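Long-range contact in putative secreted glycosylhydrolase (Parabacteroides distasonis ATCC 8503, PDB 3IMM), which is a putative secreted glycoside hydrolase, probably acting on sugar substrates as a member of the 3-keto-disaccharide hydrolase family: residues 39-49 / 66-75. Residues are numbered along the deposited sequence; the frame is centred on the assembly and turned at random.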
loop_
_atom_site.group_PDB
_atom_site.type_symbol
_atom_site.label_atom_id
_atom_site.label_comp_id
_atom_site.label_asym_id
_atom_site.label_seq_id
_atom_site.Cartn_x
_atom_site.Cartn_y
_atom_site.Cartn_z
ATOM N N SER A 39 -4.818 -1.177 -11.667
ATOM C CA SER A 39 -3.842 -1.751 -10.765
ATOM C C SER A 39 -2.971 -2.836 -11.413
ATOM O O SER A 39 -3.267 -3.338 -12.516
ATOM C CB SER A 39 -4.571 -2.325 -9.532
ATOM O OG SER A 39 -5.293 -1.326 -8.807
ATOM N N ILE A 40 -1.904 -3.213 -10.717
ATOM C CA ILE A 40 -1.044 -4.349 -11.111
ATOM C C ILE A 40 -1.063 -5.343 -9.948
ATOM O O ILE A 40 -0.980 -4.932 -8.780
ATOM C CB ILE A 40 0.433 -3.901 -11.452
ATOM C CG1 ILE A 40 1.316 -5.102 -11.832
ATOM C CG2 ILE A 40 1.099 -3.051 -10.300
ATOM C CD1 ILE A 40 2.493 -4.755 -12.655
ATOM N N TRP A 41 -1.209 -6.638 -10.251
ATOM C CA TRP A 41 -1.374 -7.626 -9.207
ATOM C C TRP A 41 -0.389 -8.727 -9.365
ATOM O O TRP A 41 0.057 -9.024 -10.478
ATOM C CB TRP A 41 -2.783 -8.239 -9.206
ATOM C CG TRP A 41 -3.884 -7.219 -9.071
ATOM C CD1 TRP A 41 -4.637 -6.707 -10.072
ATOM C CD2 TRP A 41 -4.327 -6.589 -7.865
ATOM N NE1 TRP A 41 -5.520 -5.778 -9.570
ATOM C CE2 TRP A 41 -5.351 -5.691 -8.217
ATOM C CE3 TRP A 41 -3.984 -6.731 -6.518
ATOM C CZ2 TRP A 41 -6.024 -4.917 -7.272
ATOM C CZ3 TRP A 41 -4.631 -5.967 -5.589
ATOM C CH2 TRP A 41 -5.640 -5.054 -5.972
ATOM N N THR A 42 -0.081 -9.365 -8.237
ATOM C CA THR A 42 0.596 -10.630 -8.272
ATOM C C THR A 42 -0.345 -11.664 -8.895
ATOM O O THR A 42 -1.568 -11.533 -8.816
ATOM C CB THR A 42 1.054 -11.070 -6.859
ATOM O OG1 THR A 42 -0.068 -11.097 -5.987
ATOM C CG2 THR A 42 2.111 -10.120 -6.299
ATOM N N LYS A 43 0.231 -12.679 -9.540
ATOM C CA LYS A 43 -0.553 -13.770 -10.081
ATOM C C LYS A 43 -0.893 -14.783 -8.976
ATOM O O LYS A 43 -1.842 -15.572 -9.109
ATOM C CB LYS A 43 0.218 -14.485 -11.200
ATOM C CG LYS A 43 0.311 -13.735 -12.514
ATOM C CD LYS A 43 1.001 -14.655 -13.553
ATOM C CE LYS A 43 0.971 -14.054 -14.927
ATOM N NZ LYS A 43 1.869 -14.812 -15.767
ATOM N N ASP A 44 -0.119 -14.734 -7.891
ATOM C CA ASP A 44 -0.230 -15.659 -6.758
ATOM C C ASP A 44 -0.636 -14.945 -5.455
ATOM O O ASP A 44 -0.463 -13.745 -5.317
ATOM C CB ASP A 44 1.124 -16.353 -6.522
ATOM C CG ASP A 44 1.610 -17.126 -7.722
ATOM O OD1 ASP A 44 0.774 -17.713 -8.446
ATOM O OD2 ASP A 44 2.845 -17.151 -7.926
ATOM N N GLU A 45 -1.169 -15.709 -4.506
ATOM C CA GLU A 45 -1.565 -15.185 -3.199
ATOM C C GLU A 45 -0.451 -15.386 -2.195
ATOM O O GLU A 45 0.347 -16.321 -2.304
ATOM C CB GLU A 45 -2.844 -15.848 -2.702
ATOM C CG GLU A 45 -4.038 -15.632 -3.645
ATOM C CD GLU A 45 -5.337 -16.164 -3.097
ATOM O OE1 GLU A 45 -5.707 -15.800 -1.981
ATOM O OE2 GLU A 45 -6.002 -16.945 -3.790
ATOM N N TYR A 46 -0.381 -14.455 -1.254
ATOM C CA TYR A 46 0.637 -14.428 -0.224
ATOM C C TYR A 46 0.024 -14.207 1.160
ATOM O O TYR A 46 -0.931 -13.453 1.320
ATOM C CB TYR A 46 1.591 -13.287 -0.490
ATOM C CG TYR A 46 2.447 -13.511 -1.676
ATOM C CD1 TYR A 46 3.654 -14.194 -1.554
ATOM C CD2 TYR A 46 2.058 -13.069 -2.937
ATOM C CE1 TYR A 46 4.453 -14.421 -2.630
ATOM C CE2 TYR A 46 2.877 -13.280 -4.035
ATOM C CZ TYR A 46 4.072 -13.958 -3.881
ATOM O OH TYR A 46 4.886 -14.203 -4.990
ATOM N N GLU A 47 0.613 -14.864 2.141
ATOM C CA GLU A 47 0.378 -14.595 3.551
ATOM C C GLU A 47 1.698 -14.783 4.279
ATOM O O GLU A 47 2.619 -15.471 3.761
ATOM C CB GLU A 47 -0.668 -15.543 4.132
ATOM C CG GLU A 47 -0.335 -17.008 3.977
ATOM C CD GLU A 47 -1.416 -17.901 4.539
ATOM O OE1 GLU A 47 -2.364 -17.375 5.185
ATOM O OE2 GLU A 47 -1.313 -19.135 4.341
ATOM N N ASN A 48 1.809 -14.186 5.459
ATOM C CA ASN A 48 2.995 -14.424 6.325
ATOM C C ASN A 48 4.284 -14.090 5.592
ATOM O O ASN A 48 5.167 -14.927 5.385
ATOM C CB ASN A 48 2.999 -15.870 6.847
ATOM C CG ASN A 48 1.818 -16.137 7.737
ATOM O OD1 ASN A 48 1.469 -15.289 8.578
ATOM N ND2 ASN A 48 1.178 -17.292 7.558
ATOM N N PHE A 49 4.350 -12.831 5.199
ATOM C CA PHE A 49 5.391 -12.325 4.360
ATOM C C PHE A 49 5.837 -10.925 4.793
ATOM O O PHE A 49 5.184 -10.280 5.578
ATOM C CB PHE A 49 4.886 -12.302 2.915
ATOM C CG PHE A 49 3.779 -11.339 2.659
ATOM C CD1 PHE A 49 4.042 -9.986 2.417
ATOM C CD2 PHE A 49 2.463 -11.780 2.601
ATOM C CE1 PHE A 49 2.996 -9.089 2.144
ATOM C CE2 PHE A 49 1.424 -10.891 2.359
ATOM C CZ PHE A 49 1.690 -9.549 2.126
ATOM N N VAL A 66 -1.531 -2.629 -1.880
ATOM C CA VAL A 66 -2.689 -3.424 -1.484
ATOM C C VAL A 66 -2.223 -4.819 -1.127
ATOM O O VAL A 66 -1.465 -5.408 -1.860
ATOM C CB VAL A 66 -3.758 -3.436 -2.591
ATOM C CG1 VAL A 66 -4.966 -4.250 -2.188
ATOM C CG2 VAL A 66 -4.182 -1.982 -2.895
ATOM N N VAL A 67 -2.641 -5.318 0.024
ATOM C CA VAL A 67 -2.296 -6.684 0.463
ATOM C C VAL A 67 -3.593 -7.401 0.810
ATOM O O VAL A 67 -4.678 -6.774 0.938
ATOM C CB VAL A 67 -1.290 -6.706 1.663
ATOM C CG1 VAL A 67 0.037 -6.012 1.267
ATOM C CG2 VAL A 67 -1.896 -6.060 2.966
ATOM N N TYR A 68 -3.504 -8.722 0.904
ATOM C CA TYR A 68 -4.622 -9.526 1.359
ATOM C C TYR A 68 -5.850 -9.329 0.475
ATOM O O TYR A 68 -6.995 -9.305 0.973
ATOM C CB TYR A 68 -4.972 -9.145 2.823
ATOM C CG TYR A 68 -3.939 -9.424 3.881
ATOM C CD1 TYR A 68 -2.834 -10.214 3.620
ATOM C CD2 TYR A 68 -4.130 -8.966 5.207
ATOM C CE1 TYR A 68 -1.916 -10.490 4.595
ATOM C CE2 TYR A 68 -3.218 -9.272 6.207
ATOM C CZ TYR A 68 -2.123 -10.038 5.895
ATOM O OH TYR A 68 -1.203 -10.374 6.851
ATOM N N CYS A 69 -5.629 -9.173 -0.823
ATOM C CA CYS A 69 -6.729 -8.950 -1.747
ATOM C C CYS A 69 -7.334 -10.266 -2.185
ATOM O O CYS A 69 -6.664 -11.087 -2.760
ATOM C CB CYS A 69 -6.305 -8.124 -2.965
ATOM S SG CYS A 69 -7.649 -7.878 -4.072
ATOM N N THR A 70 -8.623 -10.451 -1.902
ATOM C CA THR A 70 -9.297 -11.712 -2.179
ATOM C C THR A 70 -10.142 -11.603 -3.455
ATOM O O THR A 70 -10.719 -12.594 -3.892
ATOM C CB THR A 70 -10.176 -12.154 -0.978
ATOM O OG1 THR A 70 -11.139 -11.138 -0.684
ATOM C CG2 THR A 70 -9.315 -12.421 0.282
ATOM N N ASP A 71 -10.134 -10.427 -4.088
ATOM C CA ASP A 71 -10.823 -10.219 -5.344
ATOM C C ASP A 71 -10.173 -9.061 -6.054
ATOM O O ASP A 71 -10.354 -7.920 -5.647
ATOM C CB ASP A 71 -12.285 -9.881 -5.042
ATOM C CG ASP A 71 -13.155 -9.774 -6.295
ATOM O OD1 ASP A 71 -12.653 -9.392 -7.384
ATOM O OD2 ASP A 71 -14.356 -10.054 -6.159
ATOM N N THR A 72 -9.417 -9.320 -7.114
ATOM C CA THR A 72 -8.683 -8.230 -7.800
ATOM C C THR A 72 -9.608 -7.336 -8.687
ATOM O O THR A 72 -9.242 -6.209 -9.029
ATOM C CB THR A 72 -7.522 -8.777 -8.605
ATOM O OG1 THR A 72 -8.029 -9.671 -9.589
ATOM C CG2 THR A 72 -6.553 -9.539 -7.700
ATOM N N LYS A 73 -10.812 -7.807 -9.006
ATOM C CA LYS A 73 -11.806 -6.971 -9.730
ATOM C C LYS A 73 -12.511 -6.021 -8.728
ATOM O O LYS A 73 -12.450 -4.799 -8.877
ATOM C CB LYS A 73 -12.816 -7.827 -10.522
ATOM N N ASP A 74 -13.117 -6.587 -7.689
ATOM C CA ASP A 74 -13.750 -5.809 -6.611
ATOM C C ASP A 74 -12.836 -5.705 -5.382
ATOM O O ASP A 74 -13.172 -6.165 -4.278
ATOM C CB ASP A 74 -15.096 -6.463 -6.245
ATOM C CG ASP A 74 -15.911 -5.642 -5.241
ATOM O OD1 ASP A 74 -15.790 -4.397 -5.230
ATOM O OD2 ASP A 74 -16.680 -6.259 -4.485
ATOM N N TRP A 75 -11.690 -5.065 -5.576
ATOM C CA TRP A 75 -10.603 -5.122 -4.601
ATOM C C TRP A 75 -10.751 -4.158 -3.444
ATOM O O TRP A 75 -10.292 -4.432 -2.356
ATOM C CB TRP A 75 -9.247 -4.877 -5.288
ATOM C CG TRP A 75 -8.996 -3.488 -5.882
ATOM C CD1 TRP A 75 -9.193 -3.098 -7.185
ATOM C CD2 TRP A 75 -8.429 -2.346 -5.206
ATOM N NE1 TRP A 75 -8.781 -1.800 -7.353
ATOM C CE2 TRP A 75 -8.315 -1.310 -6.163
ATOM C CE3 TRP A 75 -8.004 -2.109 -3.900
ATOM C CZ2 TRP A 75 -7.815 -0.045 -5.848
ATOM C CZ3 TRP A 75 -7.502 -0.848 -3.576
ATOM C CH2 TRP A 75 -7.422 0.175 -4.554
HETATM O O HOH W 1 -7.928 -1.542 -10.657
HETATM O O HOH W 2 -8.043 -4.471 -10.741
HETATM O O HOH W 3 -1.432 -10.684 0.498
HETATM O O HOH W 4 -0.558 -13.010 6.589
#
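W41 reaches from strand 40-42 toward strand 62-69 and the loop after it, where the chain turns a corner at Y68, and its indole carries most of this contact. From CB, which points toward that loop, chi1 of -57° sets CG anti to the carbonyl carbon and lays the ring along T72, which covers one face. T72 CB, nearest W41 NE1 and CE2, makes a CH-pi contact 3.7 Å from the centroid of the five-membered ring, while T72 CG2 lies over W41 CG, CD2 and CE3. W41 NE1 donates to water 2 (3.1 Å), which in turn donates to T72 O. Farther out, W41 CZ3 meets V66 CG1 at the ring edge and C69 CB; C69 SG approaches the six-membered ring obliquely. The far edge, CZ2 and CH2, points into a face of W75, with W41 CZ2 3.6 Å from W75 CG, an edge-to-face pair with planes at 65°. The side chain of W75 lies about 7 Å from the bound sodium ion. Strand 179-182 lies between strands 40-42 and 62-69 in one sheet of this concanavalin-like fold, and W41 bridges across it. F49 reaches over from the six-stranded sheet, its CZ touching V67 CG1 and its CE2 4.0 Å from Y68 CE1. Here water 3 joins the two backbones, donating to Y46 O and accepting from Y68 N. No direct hydrogen bond crosses between the segments; cohesion is aromatic and apolar, with waters satisfying polar groups such as the W41 N-H.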